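Local coordinates for glucose-6-phosphate 1-dehydrogenase (Kluyveromyces lactis, PDB 7E6I), which oxidises D-glucose 6-phosphate to 6-phospho-D-glucono-1,5-lactone with NADP(+), the first step of the oxidative pentose phosphate pathway, at residues A[219-224]-A[337-342]; A[285-290]-A[312-317]. All blocks are in the same frame, centred on the assembly; numbering follows the deposited sequence.

Interaction 1: A[219-224]-A[337-342]; sequences FKEPFG and AGKALN. With BG6 (6-O-phosphono-beta-D-glucopyranose), chain B.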
loop_
_atom_site.group_PDB
_atom_site.type_symbol
_atom_site.label_atom_id
_atom_site.label_comp_id
_atom_site.label_asym_id
_atom_site.label_seq_id
_atom_site.Cartn_x
_atom_site.Cartn_y
_atom_site.Cartn_z
ATOM N N PHE A 219 -2.388 -10.077 7.279
ATOM C CA PHE A 219 -2.182 -10.258 5.844
ATOM C C PHE A 219 -1.986 -11.739 5.585
ATOM O O PHE A 219 -1.075 -12.358 6.151
ATOM C CB PHE A 219 -0.968 -9.458 5.360
ATOM C CG PHE A 219 -0.547 -9.729 3.928
ATOM C CD1 PHE A 219 0.245 -10.822 3.610
ATOM C CD2 PHE A 219 -0.876 -8.841 2.918
ATOM C CE1 PHE A 219 0.669 -11.046 2.294
ATOM C CE2 PHE A 219 -0.458 -9.056 1.616
ATOM C CZ PHE A 219 0.319 -10.157 1.304
ATOM N N LYS A 220 -2.838 -12.305 4.741
ATOM C CA LYS A 220 -2.759 -13.715 4.397
ATOM C C LYS A 220 -2.836 -13.827 2.891
ATOM O O LYS A 220 -3.703 -13.203 2.264
ATOM C CB LYS A 220 -3.893 -14.516 5.033
ATOM C CG LYS A 220 -3.725 -14.819 6.502
ATOM C CD LYS A 220 -5.001 -15.430 7.045
ATOM C CE LYS A 220 -4.789 -16.870 7.499
ATOM N NZ LYS A 220 -6.025 -17.442 8.134
ATOM N N GLU A 221 -1.932 -14.607 2.316
ATOM C CA GLU A 221 -2.073 -15.006 0.929
ATOM C C GLU A 221 -2.015 -16.525 0.822
ATOM O O GLU A 221 -1.320 -17.182 1.606
ATOM C CB GLU A 221 -0.980 -14.378 0.065
ATOM C CG GLU A 221 -1.389 -13.037 -0.506
ATOM C CD GLU A 221 -0.208 -12.313 -1.132
ATOM O OE1 GLU A 221 0.931 -12.846 -1.023
ATOM O OE2 GLU A 221 -0.418 -11.216 -1.714
ATOM N N PRO A 222 -2.756 -17.116 -0.135
ATOM C CA PRO A 222 -2.814 -18.584 -0.227
ATOM C C PRO A 222 -1.742 -19.191 -1.126
ATOM O O PRO A 222 -1.471 -20.394 -1.059
ATOM C CB PRO A 222 -4.218 -18.831 -0.793
ATOM C CG PRO A 222 -4.442 -17.629 -1.702
ATOM C CD PRO A 222 -3.689 -16.465 -1.074
ATOM N N PHE A 223 -1.138 -18.389 -1.990
ATOM C CA PHE A 223 -0.090 -18.896 -2.858
ATOM C C PHE A 223 1.269 -18.647 -2.219
ATOM O O PHE A 223 1.390 -17.952 -1.208
ATOM C CB PHE A 223 -0.169 -18.230 -4.225
ATOM C CG PHE A 223 -0.331 -16.745 -4.151
ATOM C CD1 PHE A 223 0.779 -15.916 -3.996
ATOM C CD2 PHE A 223 -1.593 -16.173 -4.203
ATOM C CE1 PHE A 223 0.623 -14.535 -3.911
ATOM C CE2 PHE A 223 -1.752 -14.807 -4.117
ATOM C CZ PHE A 223 -0.644 -13.981 -3.969
ATOM N N GLY A 224 2.306 -19.211 -2.832
ATOM C CA GLY A 224 3.650 -19.033 -2.325
ATOM C C GLY A 224 4.473 -18.125 -3.208
ATOM O O GLY A 224 3.955 -17.159 -3.780
ATOM N N ALA A 337 1.898 -11.412 8.838
ATOM C CA ALA A 337 1.795 -11.558 7.394
ATOM C C ALA A 337 2.388 -12.900 6.978
ATOM O O ALA A 337 3.438 -13.302 7.491
ATOM C CB ALA A 337 2.528 -10.431 6.667
ATOM N N GLY A 338 1.719 -13.582 6.043
ATOM C CA GLY A 338 2.219 -14.846 5.540
ATOM C C GLY A 338 1.786 -15.115 4.117
ATOM O O GLY A 338 0.699 -14.714 3.685
ATOM N N LYS A 339 2.657 -15.796 3.383
ATOM C CA LYS A 339 2.337 -16.392 2.099
ATOM C C LYS A 339 2.116 -17.883 2.299
ATOM O O LYS A 339 2.553 -18.465 3.295
ATOM C CB LYS A 339 3.464 -16.147 1.088
ATOM C CG LYS A 339 3.275 -14.876 0.242
ATOM C CD LYS A 339 4.554 -14.049 0.122
ATOM C CE LYS A 339 4.704 -13.385 -1.244
ATOM N NZ LYS A 339 3.603 -12.462 -1.625
ATOM N N ALA A 340 1.405 -18.494 1.350
ATOM C CA ALA A 340 1.183 -19.947 1.331
ATOM C C ALA A 340 0.398 -20.411 2.556
ATOM O O ALA A 340 0.684 -21.455 3.147
ATOM C CB ALA A 340 2.505 -20.716 1.205
ATOM N N LEU A 341 -0.587 -19.623 2.951
ATOM C CA LEU A 341 -1.527 -20.007 3.985
ATOM C C LEU A 341 -2.820 -20.486 3.315
ATOM O O LEU A 341 -2.855 -20.718 2.098
ATOM C CB LEU A 341 -1.747 -18.825 4.938
ATOM C CG LEU A 341 -0.474 -18.233 5.554
ATOM C CD1 LEU A 341 -0.735 -16.848 6.160
ATOM C CD2 LEU A 341 0.121 -19.178 6.600
ATOM N N ASN A 342 -3.897 -20.585 4.092
ATOM C CA ASN A 342 -5.155 -21.184 3.665
ATOM C C ASN A 342 -6.108 -20.230 2.949
ATOM O O ASN A 342 -7.155 -20.683 2.474
ATOM C CB ASN A 342 -5.886 -21.739 4.881
ATOM C CG ASN A 342 -6.368 -20.632 5.802
ATOM O OD1 ASN A 342 -5.573 -19.843 6.309
ATOM N ND2 ASN A 342 -7.674 -20.560 6.005
HETATM C C1 BG6 B . 3.344 -6.220 -3.110
HETATM C C2 BG6 B . 4.160 -7.414 -2.617
HETATM O O1 BG6 B . 3.799 -5.015 -2.636
HETATM O O5 BG6 B . 1.928 -6.368 -2.638
HETATM C C3 BG6 B . 3.563 -8.704 -3.060
HETATM O O2 BG6 B . 5.521 -7.336 -3.064
HETATM C C4 BG6 B . 2.159 -8.846 -2.570
HETATM O O3 BG6 B . 4.325 -9.821 -2.529
HETATM C C5 BG6 B . 1.310 -7.657 -3.022
HETATM O O4 BG6 B . 1.624 -10.079 -3.065
HETATM C C6 BG6 B . -0.068 -7.648 -2.418
HETATM O O6 BG6 B . -0.743 -6.501 -2.899
HETATM P P BG6 B . -2.387 -6.596 -3.109
HETATM O O1P BG6 B . -2.853 -7.081 -1.750
HETATM O O2P BG6 B . -2.678 -7.575 -4.216
HETATM O O3P BG6 B . -3.020 -5.257 -3.487
#
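E221 and K339 run alongside each other to the glucose ring of the bound substrate. The carboxylate of E221 reaches the sugar through an extended chain (chi2 169°). E221 OE1 takes K339 NZ on its syn lone pair in a salt bridge of 2.8 Å. The other oxygen, E221 OE2, accepts the hydroxyl O4 of BG6 at 2.7 Å. The K339 chain kinks three times, which lets K339 NZ donate to BG6 O3 at 2.9 Å. CB of E221 rests over one face of the F223 ring, offset toward its rim.

Strands 212-220 and 333-338 end here in parallel pairing. G338 N binds F219 O, and E221 N binds G338 O at 3.0 Å. Past the strands, in the loops, L341 N gives a nearly straight bond to E221 O (165°). On the far side K220 lies across L341, with K220 CG 3.6 Å from L341 CD1. K220 NZ meets N342 OD1 in the carbonyl plane and has E343 as its stronger partner.

D240, another sugar ligand, is a long, weak ion partner of K339. The ion pair with E221 probably steadies both groups at O3 and O4. Each charge probably favours the ionised form of the other.

Interaction 2: A[285-290]-A[312-317]; sequences ILIGQY and KCVTFA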
loop_
_atom_site.group_PDB
_atom_site.type_symbol
_atom_site.label_atom_id
_atom_site.label_comp_id
_atom_site.label_asym_id
_atom_site.label_seq_id
_atom_site.Cartn_x
_atom_site.Cartn_y
_atom_site.Cartn_z
ATOM N N ILE A 285 8.608 -12.233 18.552
ATOM C CA ILE A 285 8.555 -12.494 17.119
ATOM C C ILE A 285 8.199 -13.955 16.864
ATOM O O ILE A 285 8.517 -14.839 17.661
ATOM C CB ILE A 285 9.911 -12.120 16.493
ATOM C CG1 ILE A 285 9.739 -10.890 15.637
ATOM C CG2 ILE A 285 10.594 -13.284 15.760
ATOM C CD1 ILE A 285 10.259 -9.683 16.338
ATOM N N LEU A 286 7.508 -14.200 15.757
ATOM C CA LEU A 286 7.143 -15.550 15.335
ATOM C C LEU A 286 7.421 -15.639 13.844
ATOM O O LEU A 286 6.768 -14.968 13.045
ATOM C CB LEU A 286 5.681 -15.857 15.637
ATOM C CG LEU A 286 5.290 -17.301 15.943
ATOM C CD1 LEU A 286 4.151 -17.773 15.043
ATOM C CD2 LEU A 286 6.480 -18.229 15.820
ATOM N N ILE A 287 8.384 -16.466 13.473
ATOM C CA ILE A 287 9.009 -16.442 12.159
ATOM C C ILE A 287 8.870 -17.828 11.540
ATOM O O ILE A 287 9.112 -18.837 12.211
ATOM C CB ILE A 287 10.474 -15.980 12.303
ATOM C CG1 ILE A 287 10.666 -14.661 11.574
ATOM C CG2 ILE A 287 11.501 -17.023 12.003
ATOM C CD1 ILE A 287 9.844 -13.600 12.223
ATOM N N GLY A 288 8.418 -17.881 10.292
ATOM C CA GLY A 288 8.095 -19.151 9.661
ATOM C C GLY A 288 8.454 -19.153 8.189
ATOM O O GLY A 288 8.534 -18.107 7.542
ATOM N N GLN A 289 8.699 -20.355 7.670
ATOM C CA GLN A 289 9.013 -20.606 6.262
ATOM C C GLN A 289 8.153 -21.772 5.802
ATOM O O GLN A 289 7.973 -22.741 6.546
ATOM C CB GLN A 289 10.514 -20.925 6.052
ATOM C CG GLN A 289 10.938 -21.073 4.598
ATOM C CD GLN A 289 12.372 -21.568 4.448
ATOM O OE1 GLN A 289 12.622 -22.769 4.260
ATOM N NE2 GLN A 289 13.325 -20.644 4.539
ATOM N N TYR A 290 7.590 -21.692 4.604
ATOM C CA TYR A 290 6.585 -22.688 4.251
ATOM C C TYR A 290 7.232 -23.956 3.698
ATOM O O TYR A 290 8.121 -23.902 2.836
ATOM C CB TYR A 290 5.526 -22.133 3.291
ATOM C CG TYR A 290 5.903 -21.846 1.859
ATOM C CD1 TYR A 290 5.791 -22.828 0.873
ATOM C CD2 TYR A 290 6.280 -20.556 1.468
ATOM C CE1 TYR A 290 6.107 -22.542 -0.465
ATOM C CE2 TYR A 290 6.590 -20.261 0.142
ATOM C CZ TYR A 290 6.507 -21.255 -0.818
ATOM O OH TYR A 290 6.807 -20.938 -2.121
ATOM N N LYS A 312 17.319 -19.256 4.982
ATOM C CA LYS A 312 16.558 -18.887 6.168
ATOM C C LYS A 312 15.466 -17.859 5.865
ATOM O O LYS A 312 15.039 -17.131 6.773
ATOM C CB LYS A 312 17.497 -18.349 7.247
ATOM C CG LYS A 312 18.592 -19.312 7.679
ATOM C CD LYS A 312 19.081 -18.981 9.098
ATOM C CE LYS A 312 19.728 -17.593 9.152
ATOM N NZ LYS A 312 21.162 -17.622 9.592
ATOM N N CYS A 313 15.008 -17.774 4.615
ATOM C CA CYS A 313 14.072 -16.722 4.238
ATOM C C CYS A 313 12.743 -16.877 4.976
ATOM O O CYS A 313 12.169 -17.971 5.039
ATOM C CB CYS A 313 13.835 -16.726 2.737
ATOM S SG CYS A 313 12.804 -15.347 2.195
ATOM N N VAL A 314 12.248 -15.769 5.516
ATOM C CA VAL A 314 10.989 -15.748 6.253
ATOM C C VAL A 314 9.845 -15.495 5.275
ATOM O O VAL A 314 9.796 -14.443 4.629
ATOM C CB VAL A 314 11.021 -14.669 7.347
ATOM C CG1 VAL A 314 9.720 -14.616 8.054
ATOM C CG2 VAL A 314 12.128 -14.949 8.345
ATOM N N THR A 315 8.908 -16.440 5.182
ATOM C CA THR A 315 7.698 -16.235 4.388
ATOM C C THR A 315 6.463 -15.989 5.253
ATOM O O THR A 315 5.390 -15.676 4.719
ATOM C CB THR A 315 7.465 -17.430 3.441
ATOM O OG1 THR A 315 7.165 -18.605 4.200
ATOM C CG2 THR A 315 8.709 -17.701 2.608
ATOM N N PHE A 316 6.588 -16.122 6.574
ATOM C CA PHE A 316 5.548 -15.748 7.518
ATOM C C PHE A 316 6.217 -15.086 8.703
ATOM O O PHE A 316 7.180 -15.636 9.242
ATOM C CB PHE A 316 4.740 -16.958 8.012
ATOM C CG PHE A 316 3.769 -16.620 9.114
ATOM C CD1 PHE A 316 4.197 -16.438 10.420
ATOM C CD2 PHE A 316 2.431 -16.468 8.836
ATOM C CE1 PHE A 316 3.321 -16.099 11.404
ATOM C CE2 PHE A 316 1.553 -16.134 9.826
ATOM C CZ PHE A 316 2.002 -15.947 11.116
ATOM N N ALA A 317 5.666 -13.961 9.155
ATOM C CA ALA A 317 6.151 -13.300 10.361
ATOM C C ALA A 317 4.994 -12.711 11.150
ATOM O O ALA A 317 4.089 -12.092 10.581
ATOM C CB ALA A 317 7.158 -12.184 10.032
#
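F316 and Y290 are the rings of this contact, and both meet the opposite segment at an edge. The backbone atoms G288 N and L286 O lie near the plane of the F316 ring at its rim. F316 CE1 also touches L286 CD1 at 4.1 Å, the two side chains crossing at a slant. Y461 of strand 459-462 and P468 also pack on F316. The Y290 ring has T315 CB and OG1 at its edge, and T315 OG1 comes to 3.5 Å from Y290 CD2. Outside the pair, the Y290 ring meets that of Y463 with their planes at about 90°.

Q289 supplies the third flat group, a side-chain amide. Its CG stands anti to the backbone N (chi1 -175°) and the chain runs on extended, which carries Q289 NE2 to C313 O at 3.0 Å. The bond is straight (166°), lies in both the amide and the carbonyl plane, and uses a carbonyl lone pair. NE2 also binds S311 O, so two backbone oxygens fix the amide.

T315 turns OG1 toward Y290 N, but that bond is weak. The stronger partner of OG1 is the hydroxyl of Y461. On the sheet face of I287 and A317, I287 CD1 packs on A317 CB at 3.7 Å. I287 CG1 meets both methyls of V314, lying across that side chain. I237 of helix 236-254 touches V314 and A317.

G288 carries the backbone pairing. G288 N binds F316 O at 2.8 Å. G288 O accepts T315 N in the carbonyl plane and F316 N from above that plane. Two residues, T315 and F316, thus face one: a classic beta bulge where strand 316-321 begins, antiparallel to strand 285-291, in the mixed sheet of the C-terminal domain.

In the fold
Both interactions belong to the mixed beta sheet of the C-terminal domain, with centres about 11 Å apart. Across the sheet the order is 212-220, 333-338, 316-321, 285-291. Interaction 1 joins the first two strands in parallel, and interaction 2 the last two in antiparallel fashion. Along the chain, both segments of interaction 2 fall between 219-224 and 337-342. Segments 337-342 and 312-317 tie the contacts together: A337 O and A317 N, and K339 N and T315 O, are probable backbone hydrogen bonds. Separately, A340 CB packs on Y290 CG. Helix 236-254 touches residues of both. The bulged segment 312-317 is thus linked to the backbone of K339, a substrate-binding residue.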